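Long-range contacts in luciferase-like enzymeAMP-CoA-ligase (Zophobas atratus, PDB 4W8O), which probably activates carboxylic acids with ATP as acyl-adenylates and transfers them to coenzyme A, as luciferase-related AMP-forming ligases do: residues 193-198 with 383-388; 322-327 with 403-408; 347-352 with 417-422; 356-361 with 375-380. All coordinates share one frame; numbering follows the deposited sequence.

Contact 1: 193-198 with 383-388; sequences KAICHS and AMMTGY
I195 and Y388 form an antiparallel non-hydrogen-bonded pair, CA to CA 4.9 Å, although residues 193-198 and 383-388 as wholes diverge from antiparallel, running 136° apart end to end. On the C-terminal side of I195, C196 N donates to G387 O at 2.9 Å, and C196 O receives the N-H of T386 at 3.0 Å. K193 then lies across the Y388 ring: its CB stands 3.7 Å from the ring centroid, 5° off the normal, and the bend at chi2 (125°) carries CD along the same ring to 3.5 Å from CE2. I195 comes to the ring differently, with CG1 at the edge beside CE1. K193 ends the Ser/Thr/Gly-rich signature of AMP-forming enzymes, and the chain returns from that loop through strand 194-198, beside which the weakly bonded 387-388 forms the outermost strand of the mixed sheet. The other branch of I195, CG2, packs at 3.8 Å on M385 CB. That same CB lies over one face of the H197 imidazole near its rim, while A383 O approaches the ring edge, 3.2 Å from CE1. Bonds from ND1 to S201 OG and from NE2 to S325 O fix the rotation of the imidazole.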
loop_
_atom_site.group_PDB
_atom_site.type_symbol
_atom_site.label_atom_id
_atom_site.label_comp_id
_atom_site.label_asym_id
_atom_site.label_seq_id
_atom_site.Cartn_x
_atom_site.Cartn_y
_atom_site.Cartn_z
ATOM N N LYS A 193 7.714 13.421 7.345
ATOM C CA LYS A 193 8.320 12.652 8.422
ATOM C C LYS A 193 8.119 11.186 8.103
ATOM O O LYS A 193 7.253 10.840 7.298
ATOM C CB LYS A 193 7.671 13.005 9.751
ATOM C CG LYS A 193 7.803 14.482 10.105
ATOM C CD LYS A 193 6.448 15.109 10.391
ATOM C CE LYS A 193 6.465 16.615 10.225
ATOM N NZ LYS A 193 7.619 17.194 10.953
ATOM N N ALA A 194 8.934 10.333 8.717
ATOM C CA ALA A 194 8.908 8.913 8.421
ATOM C C ALA A 194 7.906 8.211 9.333
ATOM O O ALA A 194 8.163 7.996 10.514
ATOM C CB ALA A 194 10.292 8.300 8.560
ATOM N N ILE A 195 6.755 7.886 8.754
ATOM C CA ILE A 195 5.724 7.097 9.410
ATOM C C ILE A 195 6.220 5.661 9.620
ATOM O O ILE A 195 6.632 4.992 8.672
ATOM C CB ILE A 195 4.469 7.033 8.522
ATOM C CG1 ILE A 195 3.831 8.416 8.387
ATOM C CG2 ILE A 195 3.470 6.025 9.080
ATOM C CD1 ILE A 195 2.941 8.555 7.165
ATOM N N CYS A 196 6.185 5.192 10.858
ATOM C CA CYS A 196 6.619 3.823 11.170
ATOM C C CYS A 196 5.441 2.902 11.413
ATOM O O CYS A 196 4.615 3.175 12.295
ATOM C CB CYS A 196 7.505 3.825 12.415
ATOM S SG CYS A 196 9.075 4.670 12.147
ATOM N N HIS A 197 5.357 1.820 10.635
ATOM C CA HIS A 197 4.477 0.706 10.973
ATOM C C HIS A 197 5.287 -0.455 11.513
ATOM O O HIS A 197 6.354 -0.794 10.979
ATOM C CB HIS A 197 3.645 0.260 9.775
ATOM C CG HIS A 197 2.487 1.159 9.503
ATOM N ND1 HIS A 197 1.377 1.198 10.318
ATOM C CD2 HIS A 197 2.284 2.088 8.542
ATOM C CE1 HIS A 197 0.530 2.100 9.857
ATOM N NE2 HIS A 197 1.057 2.655 8.782
ATOM N N SER A 198 4.766 -1.066 12.576
ATOM C CA SER A 198 5.358 -2.254 13.150
ATOM C C SER A 198 4.944 -3.453 12.322
ATOM O O SER A 198 4.107 -3.350 11.434
ATOM C CB SER A 198 4.899 -2.438 14.600
ATOM O OG SER A 198 3.501 -2.635 14.673
ATOM N N ALA A 383 -4.211 -1.060 13.395
ATOM C CA ALA A 383 -3.464 -0.796 12.158
ATOM C C ALA A 383 -2.747 0.551 12.189
ATOM O O ALA A 383 -2.105 0.938 11.221
ATOM C CB ALA A 383 -4.404 -0.837 10.960
ATOM N N MET A 384 -2.864 1.259 13.298
ATOM C CA MET A 384 -2.303 2.592 13.445
ATOM C C MET A 384 -0.775 2.546 13.510
ATOM O O MET A 384 -0.195 1.638 14.114
ATOM C CB MET A 384 -2.832 3.201 14.745
ATOM C CG MET A 384 -3.187 4.671 14.675
ATOM S SD MET A 384 -4.526 5.047 15.838
ATOM C CE MET A 384 -3.915 4.280 17.345
ATOM N N MET A 385 -0.139 3.542 12.899
ATOM C CA MET A 385 1.311 3.743 13.017
ATOM C C MET A 385 1.743 3.826 14.476
ATOM O O MET A 385 0.989 4.315 15.327
ATOM C CB MET A 385 1.744 5.022 12.300
ATOM C CG MET A 385 1.188 6.316 12.877
ATOM S SD MET A 385 1.967 7.780 12.162
ATOM C CE MET A 385 1.145 9.058 13.111
ATOM N N THR A 386 2.960 3.357 14.744
ATOM C CA THR A 386 3.525 3.408 16.084
ATOM C C THR A 386 4.112 4.776 16.419
ATOM O O THR A 386 4.249 5.100 17.586
ATOM C CB THR A 386 4.623 2.341 16.289
ATOM O OG1 THR A 386 5.610 2.460 15.259
ATOM C CG2 THR A 386 4.029 0.970 16.247
ATOM N N GLY A 387 4.454 5.571 15.411
ATOM C CA GLY A 387 5.087 6.871 15.641
ATOM C C GLY A 387 5.953 7.262 14.466
ATOM O O GLY A 387 5.864 6.640 13.406
ATOM N N TYR A 388 6.772 8.300 14.636
ATOM C CA TYR A 388 7.729 8.693 13.597
ATOM C C TYR A 388 9.111 8.117 13.933
ATOM O O TYR A 388 9.424 7.884 15.095
ATOM C CB TYR A 388 7.807 10.223 13.444
ATOM C CG TYR A 388 6.564 10.909 12.868
ATOM C CD1 TYR A 388 5.727 10.265 11.945
ATOM C CD2 TYR A 388 6.255 12.224 13.216
ATOM C CE1 TYR A 388 4.614 10.906 11.412
ATOM C CE2 TYR A 388 5.146 12.872 12.676
ATOM C CZ TYR A 388 4.326 12.208 11.778
ATOM O OH TYR A 388 3.222 12.849 11.248
#

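Contact 2: 322-327 with 403-408; sequences YGMSEI and LKTGDI
The YGMSE sequence at 322-326, which matches a signature of the adenylate pocket in AMP-forming enzymes, meets the TGD sequence at 405-407, which resembles another motif of these enzymes, through Y322 and D407. The phenol and the carboxylate come from opposite directions. Y322 OH donates to D407 OD2 at a very short 2.5 Å, with OD2 in the plane of the ring at its edge and the carboxylate turned 61° from that plane. OD1 of the same aspartate is taken by R422 in a salt bridge, so both oxygens have partners. T405 sits beside the phenol, its CB 3.4 Å from Y322 OH. Its OG1 accepts D407 N at 3.1 Å, an ST turn that braces the aspartate's backbone, and is also hydrogen-bonded to L377 O. The chain turns a corner at G406, interrupting strand 403-411; strand 322-324 crosses 403-405 at 118° with axes 10.0 Å apart, so side chains bridge the separation. M324 crosses T405 at about a right angle: the chi3 bend (-80°) folds CE toward T405 O, 3.7 Å away, with SD against CG2. L403 touches with its CD2 methyl, 3.6 Å from E326 CB and also near M324 CE and I327 CB. The carboxylate end of E326 is used otherwise: OE1 is hydrogen-bonded to the bound polyether, probably acquired from the crystallisation liquor.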
loop_
_atom_site.group_PDB
_atom_site.type_symbol
_atom_site.label_atom_id
_atom_site.label_comp_id
_atom_site.label_asym_id
_atom_site.label_seq_id
_atom_site.Cartn_x
_atom_site.Cartn_y
_atom_site.Cartn_z
ATOM N N TYR A 322 -11.660 5.223 1.486
ATOM C CA TYR A 322 -10.949 6.308 2.155
ATOM C C TYR A 322 -9.900 5.725 3.096
ATOM O O TYR A 322 -10.197 4.848 3.906
ATOM C CB TYR A 322 -11.952 7.134 2.943
ATOM C CG TYR A 322 -11.383 8.126 3.933
ATOM C CD1 TYR A 322 -10.507 9.128 3.528
ATOM C CD2 TYR A 322 -11.781 8.102 5.267
ATOM C CE1 TYR A 322 -10.011 10.056 4.432
ATOM C CE2 TYR A 322 -11.288 9.022 6.177
ATOM C CZ TYR A 322 -10.407 9.995 5.755
ATOM O OH TYR A 322 -9.937 10.908 6.665
ATOM N N GLY A 323 -8.673 6.206 2.988
ATOM C CA GLY A 323 -7.610 5.738 3.865
ATOM C C GLY A 323 -6.393 6.621 3.807
ATOM O O GLY A 323 -6.350 7.591 3.070
ATOM N N MET A 324 -5.396 6.275 4.602
ATOM C CA MET A 324 -4.167 7.017 4.618
ATOM C C MET A 324 -3.009 6.135 5.036
ATOM O O MET A 324 -3.212 5.025 5.516
ATOM C CB MET A 324 -4.288 8.230 5.543
ATOM C CG MET A 324 -4.870 7.955 6.912
ATOM S SD MET A 324 -5.727 9.409 7.569
ATOM C CE MET A 324 -4.364 10.404 8.170
ATOM N N SER A 325 -1.797 6.653 4.853
ATOM C CA SER A 325 -0.585 5.892 5.130
ATOM C C SER A 325 -0.472 5.539 6.588
ATOM O O SER A 325 0.075 4.495 6.935
ATOM C CB SER A 325 0.643 6.687 4.702
ATOM O OG SER A 325 0.521 7.018 3.336
ATOM N N GLU A 326 -1.016 6.407 7.436
ATOM C CA GLU A 326 -0.899 6.264 8.883
ATOM C C GLU A 326 -1.681 5.088 9.475
ATOM O O GLU A 326 -1.451 4.727 10.632
ATOM C CB GLU A 326 -1.361 7.549 9.582
ATOM C CG GLU A 326 -0.414 8.727 9.456
ATOM C CD GLU A 326 -0.553 9.502 8.159
ATOM O OE1 GLU A 326 -1.320 9.099 7.255
ATOM O OE2 GLU A 326 0.127 10.528 8.050
ATOM N N ILE A 327 -2.607 4.515 8.711
ATOM C CA ILE A 327 -3.547 3.512 9.258
ATOM C C ILE A 327 -4.191 2.571 8.229
ATOM O O ILE A 327 -4.872 1.628 8.615
ATOM C CB ILE A 327 -4.668 4.213 10.057
ATOM C CG1 ILE A 327 -5.399 3.234 10.985
ATOM C CG2 ILE A 327 -5.628 4.926 9.109
ATOM C CD1 ILE A 327 -6.178 3.920 12.088
ATOM N N LEU A 403 -6.168 8.697 16.168
ATOM C CA LEU A 403 -5.416 9.426 15.142
ATOM C C LEU A 403 -6.278 10.555 14.585
ATOM O O LEU A 403 -7.418 10.333 14.182
ATOM C CB LEU A 403 -4.997 8.489 14.000
ATOM C CG LEU A 403 -4.312 9.111 12.767
ATOM C CD1 LEU A 403 -2.884 9.552 13.083
ATOM C CD2 LEU A 403 -4.318 8.137 11.595
ATOM N N LYS A 404 -5.726 11.761 14.559
ATOM C CA LYS A 404 -6.385 12.899 13.919
ATOM C C LYS A 404 -6.097 12.807 12.427
ATOM O O LYS A 404 -4.941 12.867 12.030
ATOM C CB LYS A 404 -5.842 14.209 14.487
ATOM C CG LYS A 404 -5.984 14.338 15.999
ATOM C CD LYS A 404 -5.247 15.569 16.491
ATOM C CE LYS A 404 -5.181 15.621 18.002
ATOM N NZ LYS A 404 -4.126 16.577 18.450
ATOM N N THR A 405 -7.128 12.628 11.604
ATOM C CA THR A 405 -6.920 12.421 10.168
ATOM C C THR A 405 -6.551 13.703 9.435
ATOM O O THR A 405 -6.070 13.652 8.300
ATOM C CB THR A 405 -8.166 11.866 9.460
ATOM O OG1 THR A 405 -9.237 12.815 9.569
ATOM C CG2 THR A 405 -8.571 10.517 10.039
ATOM N N GLY A 406 -6.804 14.847 10.063
ATOM C CA GLY A 406 -6.628 16.133 9.400
ATOM C C GLY A 406 -7.718 16.445 8.393
ATOM O O GLY A 406 -7.608 17.423 7.650
ATOM N N ASP A 407 -8.775 15.633 8.368
ATOM C CA ASP A 407 -9.881 15.829 7.440
ATOM C C ASP A 407 -11.122 16.275 8.200
ATOM O O ASP A 407 -11.327 15.885 9.350
ATOM C CB ASP A 407 -10.201 14.536 6.685
ATOM C CG ASP A 407 -9.060 14.067 5.807
ATOM O OD1 ASP A 407 -8.552 14.881 5.005
ATOM O OD2 ASP A 407 -8.678 12.878 5.913
ATOM N N ILE A 408 -11.933 17.093 7.540
ATOM C CA ILE A 408 -13.226 17.531 8.041
ATOM C C ILE A 408 -14.286 16.744 7.288
ATOM O O ILE A 408 -14.218 16.629 6.055
ATOM C CB ILE A 408 -13.434 19.040 7.804
ATOM C CG1 ILE A 408 -12.425 19.858 8.615
ATOM C CG2 ILE A 408 -14.852 19.467 8.138
ATOM C CD1 ILE A 408 -12.402 19.556 10.100
#

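Contact 3: 347-352 with 417-422; sequences GSCGKV and VYVIER
With chi1 at 72°, S348 OG is tucked between its own backbone N and carbonyl carbon, where it can accept G350 N, while chi1 of -65° swings the Y418 ring beside its backbone N and brings it under S348 CB, whose own position is set by the backbone. The methylene is 3.7 Å from the ring centroid, 22° off the normal, and displaced toward the rim, where CZ and CE2 are its nearest ring atoms: a CH-pi contact. Y418 also meets the ring of Y410, the two planes being nearly parallel. The serine hydroxyl is used away from the ring. OG accepts G350 N at 3.3 Å, making an ST turn, and is hydrogen-bonded to K345 O as well. That turn presents two backbone groups to V417, which is held at both its polar backbone atoms: C349 N donates to V417 O at 2.7 Å, and V417 N donates to G350 O at 2.9 Å. Strand 417-422 is an outermost strand of the antiparallel sheet, whereas 351-352 ends the large mixed sheet, so this pair of bonds joins the margins of two sheets through a turn. Apolar groups lie beside the backbone bonds. C349 SG packs against V419 CG2 at 3.8 Å, and V352 CG2 reaches V417 CG2 at a looser 4.4 Å. C349 also sends its carbonyl oxygen to S331 OG, tying the turn to strand 328-332.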
loop_
_atom_site.group_PDB
_atom_site.type_symbol
_atom_site.label_atom_id
_atom_site.label_comp_id
_atom_site.label_asym_id
_atom_site.label_seq_id
_atom_site.Cartn_x
_atom_site.Cartn_y
_atom_site.Cartn_z
ATOM N N GLY A 347 -22.262 10.501 -2.837
ATOM C CA GLY A 347 -20.879 10.047 -2.930
ATOM C C GLY A 347 -20.245 10.036 -1.556
ATOM O O GLY A 347 -19.612 11.006 -1.140
ATOM N N SER A 348 -20.443 8.933 -0.848
ATOM C CA SER A 348 -19.831 8.722 0.461
ATOM C C SER A 348 -18.545 7.920 0.279
ATOM O O SER A 348 -18.288 7.403 -0.800
ATOM C CB SER A 348 -20.794 7.956 1.371
ATOM O OG SER A 348 -20.895 6.598 0.976
ATOM N N CYS A 349 -17.761 7.819 1.348
ATOM C CA CYS A 349 -16.548 6.995 1.389
ATOM C C CYS A 349 -16.832 5.569 1.882
ATOM O O CYS A 349 -15.903 4.795 2.127
ATOM C CB CYS A 349 -15.522 7.636 2.321
ATOM S SG CYS A 349 -15.006 9.283 1.814
ATOM N N GLY A 350 -18.111 5.226 2.024
ATOM C CA GLY A 350 -18.518 3.912 2.502
ATOM C C GLY A 350 -18.737 3.937 3.998
ATOM O O GLY A 350 -18.945 4.998 4.592
ATOM N N LYS A 351 -18.683 2.756 4.602
ATOM C CA LYS A 351 -18.812 2.599 6.045
ATOM C C LYS A 351 -17.476 2.173 6.643
ATOM O O LYS A 351 -16.625 1.628 5.937
ATOM C CB LYS A 351 -19.879 1.554 6.357
ATOM C CG LYS A 351 -21.223 1.830 5.690
ATOM C CD LYS A 351 -22.255 0.773 6.031
ATOM C CE LYS A 351 -22.603 0.789 7.510
ATOM N NZ LYS A 351 -23.838 0.005 7.780
ATOM N N VAL A 352 -17.326 2.398 7.948
ATOM C CA VAL A 352 -16.073 2.133 8.670
ATOM C C VAL A 352 -15.595 0.697 8.467
ATOM O O VAL A 352 -16.395 -0.229 8.418
ATOM C CB VAL A 352 -16.211 2.414 10.181
ATOM C CG1 VAL A 352 -14.907 2.119 10.905
ATOM C CG2 VAL A 352 -16.603 3.868 10.422
ATOM N N VAL A 417 -19.907 7.479 5.642
ATOM C CA VAL A 417 -18.941 8.535 5.934
ATOM C C VAL A 417 -18.748 9.472 4.729
ATOM O O VAL A 417 -18.743 9.030 3.579
ATOM C CB VAL A 417 -17.583 7.921 6.343
ATOM C CG1 VAL A 417 -16.558 9.005 6.646
ATOM C CG2 VAL A 417 -17.758 7.001 7.548
ATOM N N TYR A 418 -18.587 10.764 5.011
ATOM C CA TYR A 418 -18.354 11.783 3.977
ATOM C C TYR A 418 -17.201 12.672 4.412
ATOM O O TYR A 418 -17.249 13.269 5.488
ATOM C CB TYR A 418 -19.600 12.651 3.768
ATOM C CG TYR A 418 -20.788 11.902 3.214
ATOM C CD1 TYR A 418 -21.659 11.217 4.056
ATOM C CD2 TYR A 418 -21.044 11.882 1.844
ATOM C CE1 TYR A 418 -22.746 10.526 3.547
ATOM C CE2 TYR A 418 -22.129 11.196 1.328
ATOM C CZ TYR A 418 -22.976 10.521 2.183
ATOM O OH TYR A 418 -24.048 9.831 1.668
ATOM N N VAL A 419 -16.167 12.745 3.577
ATOM C CA VAL A 419 -15.019 13.618 3.816
ATOM C C VAL A 419 -15.186 14.821 2.911
ATOM O O VAL A 419 -15.446 14.664 1.717
ATOM C CB VAL A 419 -13.685 12.907 3.492
ATOM C CG1 VAL A 419 -12.500 13.846 3.708
ATOM C CG2 VAL A 419 -13.537 11.645 4.332
ATOM N N ILE A 420 -15.048 16.018 3.469
ATOM C CA ILE A 420 -15.320 17.226 2.696
ATOM C C ILE A 420 -14.098 18.118 2.455
ATOM O O ILE A 420 -13.980 18.701 1.381
ATOM C CB ILE A 420 -16.528 18.019 3.269
ATOM C CG1 ILE A 420 -16.257 18.556 4.676
ATOM C CG2 ILE A 420 -17.767 17.130 3.292
ATOM C CD1 ILE A 420 -17.453 19.245 5.314
ATOM N N GLU A 421 -13.189 18.224 3.419
ATOM C CA GLU A 421 -11.999 19.067 3.245
ATOM C C GLU A 421 -10.911 18.758 4.260
ATOM O O GLU A 421 -11.158 18.090 5.260
ATOM C CB GLU A 421 -12.362 20.557 3.350
ATOM C CG GLU A 421 -12.751 21.018 4.750
ATOM C CD GLU A 421 -13.034 22.506 4.817
ATOM O OE1 GLU A 421 -13.798 23.000 3.961
ATOM O OE2 GLU A 421 -12.497 23.182 5.721
ATOM N N ARG A 422 -9.716 19.273 3.999
ATOM C CA ARG A 422 -8.599 19.151 4.924
ATOM C C ARG A 422 -8.489 20.390 5.794
ATOM O O ARG A 422 -8.766 21.505 5.350
ATOM C CB ARG A 422 -7.286 18.955 4.167
ATOM C CG ARG A 422 -7.202 17.644 3.405
ATOM C CD ARG A 422 -5.764 17.171 3.274
ATOM N NE ARG A 422 -5.120 16.976 4.575
ATOM C CZ ARG A 422 -5.299 15.921 5.376
ATOM N NH1 ARG A 422 -6.112 14.926 5.039
ATOM N NH2 ARG A 422 -4.652 15.858 6.533
#

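Contact 4: 356-361 with 375-380; sequences TLLKIV and GELRVK
R378 lies over K359 and V361, and its side chain can be traced atom by atom along their strand. CB packs on K359 CG at 3.9 Å and touches K359 CE as well. With CG anti to the carbonyl carbon (chi1 -52°) and the chain extended as far as NE, CD passes V361 CG2 at 4.2 Å, and NE and CZ pass over V361 CB. The guanidinium then lies flat against the valine: CG1 of V361 is 3.7 Å above the plane of the R378 guanidinium, offset toward its rim. At the tip, NH2 of R378 forms a salt bridge with OE1 of E376 at 2.8 Å. OE1 lies in the plane of the guanidinium, at its edge, but NH2 reaches it on the anti side, 32° out of the carboxylate plane. NH1 turns to E366 and D398, and D398 also takes K359 NZ, so this carboxylate probably offsets the two neighbouring positive charges.

The backbones pair L357, K359 and V361 with K380, R378 and E376 in a regular antiparallel ladder, K359 N to R378 O being 2.8 Å. On the reverse face, I360 and L377 lie side by side, tight at 3.3 Å between their CD1 atoms. I360 CG2 is likewise pressed to 3.4 Å from G375 CA. The strand axes approach to 4.3 Å at 155°, forming a beta hairpin whose strand 357-362 is flanked by strand 6-7 and whose strand 367-380 is flanked by strand 403-411, inside the antiparallel sheet.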
loop_
_atom_site.group_PDB
_atom_site.type_symbol
_atom_site.label_atom_id
_atom_site.label_comp_id
_atom_site.label_asym_id
_atom_site.label_seq_id
_atom_site.Cartn_x
_atom_site.Cartn_y
_atom_site.Cartn_z
ATOM N N THR A 356 -12.258 -1.179 13.348
ATOM C CA THR A 356 -11.854 0.217 13.333
ATOM C C THR A 356 -12.910 1.063 14.046
ATOM O O THR A 356 -14.117 0.804 13.915
ATOM C CB THR A 356 -11.699 0.718 11.884
ATOM O OG1 THR A 356 -10.686 -0.048 11.216
ATOM C CG2 THR A 356 -11.333 2.196 11.835
ATOM N N LEU A 357 -12.455 2.062 14.808
ATOM C CA LEU A 357 -13.347 3.067 15.392
ATOM C C LEU A 357 -13.185 4.399 14.651
ATOM O O LEU A 357 -12.063 4.801 14.335
ATOM C CB LEU A 357 -13.033 3.276 16.874
ATOM C CG LEU A 357 -13.062 2.052 17.790
ATOM C CD1 LEU A 357 -12.528 2.436 19.161
ATOM C CD2 LEU A 357 -14.457 1.464 17.899
ATOM N N LEU A 358 -14.301 5.079 14.389
ATOM C CA LEU A 358 -14.279 6.399 13.747
ATOM C C LEU A 358 -15.227 7.359 14.453
ATOM O O LEU A 358 -16.395 7.031 14.693
ATOM C CB LEU A 358 -14.652 6.285 12.265
ATOM C CG LEU A 358 -14.484 7.564 11.434
ATOM C CD1 LEU A 358 -14.120 7.211 10.006
ATOM C CD2 LEU A 358 -15.726 8.452 11.453
ATOM N N LYS A 359 -14.721 8.538 14.798
ATOM C CA LYS A 359 -15.535 9.568 15.423
ATOM C C LYS A 359 -15.346 10.908 14.725
ATOM O O LYS A 359 -14.316 11.149 14.087
ATOM C CB LYS A 359 -15.216 9.681 16.922
ATOM C CG LYS A 359 -13.806 10.153 17.247
ATOM C CD LYS A 359 -13.548 10.172 18.748
ATOM C CE LYS A 359 -12.210 10.827 19.053
ATOM N NZ LYS A 359 -11.875 10.871 20.506
ATOM N N ILE A 360 -16.368 11.753 14.829
ATOM C CA ILE A 360 -16.327 13.134 14.349
ATOM C C ILE A 360 -16.306 14.032 15.580
ATOM O O ILE A 360 -17.204 13.937 16.418
ATOM C CB ILE A 360 -17.577 13.501 13.521
ATOM C CG1 ILE A 360 -17.839 12.474 12.416
ATOM C CG2 ILE A 360 -17.450 14.905 12.936
ATOM C CD1 ILE A 360 -16.890 12.546 11.253
ATOM N N VAL A 361 -15.298 14.895 15.691
ATOM C CA VAL A 361 -15.140 15.756 16.863
ATOM C C VAL A 361 -15.243 17.231 16.501
ATOM O O VAL A 361 -14.591 17.712 15.571
ATOM C CB VAL A 361 -13.793 15.496 17.571
ATOM C CG1 VAL A 361 -13.551 16.508 18.683
ATOM C CG2 VAL A 361 -13.770 14.086 18.136
ATOM N N GLY A 375 -17.256 17.889 11.448
ATOM C CA GLY A 375 -16.185 18.062 12.426
ATOM C C GLY A 375 -14.934 17.346 11.934
ATOM O O GLY A 375 -14.862 16.959 10.769
ATOM N N GLU A 376 -13.969 17.148 12.827
ATOM C CA GLU A 376 -12.696 16.529 12.472
ATOM C C GLU A 376 -12.822 15.010 12.582
ATOM O O GLU A 376 -13.229 14.493 13.631
ATOM C CB GLU A 376 -11.576 17.025 13.395
ATOM C CG GLU A 376 -11.597 18.526 13.681
ATOM C CD GLU A 376 -10.366 19.018 14.435
ATOM O OE1 GLU A 376 -9.793 18.255 15.244
ATOM O OE2 GLU A 376 -9.971 20.185 14.222
ATOM N N LEU A 377 -12.495 14.295 11.509
ATOM C CA LEU A 377 -12.473 12.826 11.566
ATOM C C LEU A 377 -11.297 12.319 12.384
ATOM O O LEU A 377 -10.136 12.660 12.120
ATOM C CB LEU A 377 -12.422 12.192 10.175
ATOM C CG LEU A 377 -13.789 11.905 9.570
ATOM C CD1 LEU A 377 -14.435 13.212 9.139
ATOM C CD2 LEU A 377 -13.678 10.937 8.402
ATOM N N ARG A 378 -11.610 11.493 13.372
ATOM C CA ARG A 378 -10.590 10.845 14.180
ATOM C C ARG A 378 -10.852 9.355 14.243
ATOM O O ARG A 378 -11.999 8.923 14.330
ATOM C CB ARG A 378 -10.554 11.462 15.569
ATOM C CG ARG A 378 -10.442 12.974 15.514
ATOM C CD ARG A 378 -9.866 13.531 16.785
ATOM N NE ARG A 378 -9.851 14.989 16.763
ATOM C CZ ARG A 378 -9.825 15.755 17.849
ATOM N NH1 ARG A 378 -9.812 15.208 19.056
ATOM N NH2 ARG A 378 -9.821 17.072 17.728
ATOM N N VAL A 379 -9.776 8.575 14.207
ATOM C CA VAL A 379 -9.869 7.131 14.011
ATOM C C VAL A 379 -8.910 6.375 14.930
ATOM O O VAL A 379 -7.910 6.937 15.387
ATOM C CB VAL A 379 -9.584 6.769 12.538
ATOM C CG1 VAL A 379 -10.620 7.421 11.629
ATOM C CG2 VAL A 379 -8.183 7.202 12.131
ATOM N N LYS A 380 -9.232 5.107 15.207
ATOM C CA LYS A 380 -8.429 4.284 16.110
ATOM C C LYS A 380 -8.570 2.805 15.788
ATOM O O LYS A 380 -9.672 2.309 15.631
ATOM C CB LYS A 380 -8.836 4.526 17.566
ATOM C CG LYS A 380 -7.918 3.859 18.582
ATOM C CD LYS A 380 -8.297 4.257 19.997
ATOM C CE LYS A 380 -7.421 3.579 21.039
ATOM N NZ LYS A 380 -7.766 4.044 22.417
#

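How the contacts relate
Contacts 2 and 4 each touch the other three. Pocket residue E326 of contact 2 reaches contact 1 through its O, 2.9 Å from M385 N, which ties the 383-388 loop to the polyether-binding pocket; I195 of contact 1 also lies close to that pocket. Contact 4, whose centre is 9 Å from that of contact 2, is its sheet neighbour, with L403 N 2.6 Å from V379 O, a probable hydrogen bond. It meets contact 1 more lightly, M384 SD packing 3.9 Å from V379 O. Strand 417-422 of contact 3 belongs to the same sheet, and contact 3 packs on contact 4 through V352 CG2 and L358 CB, 3.6 Å apart. Contacts 1 and 3 stay separate, nearest atoms about 10 Å apart.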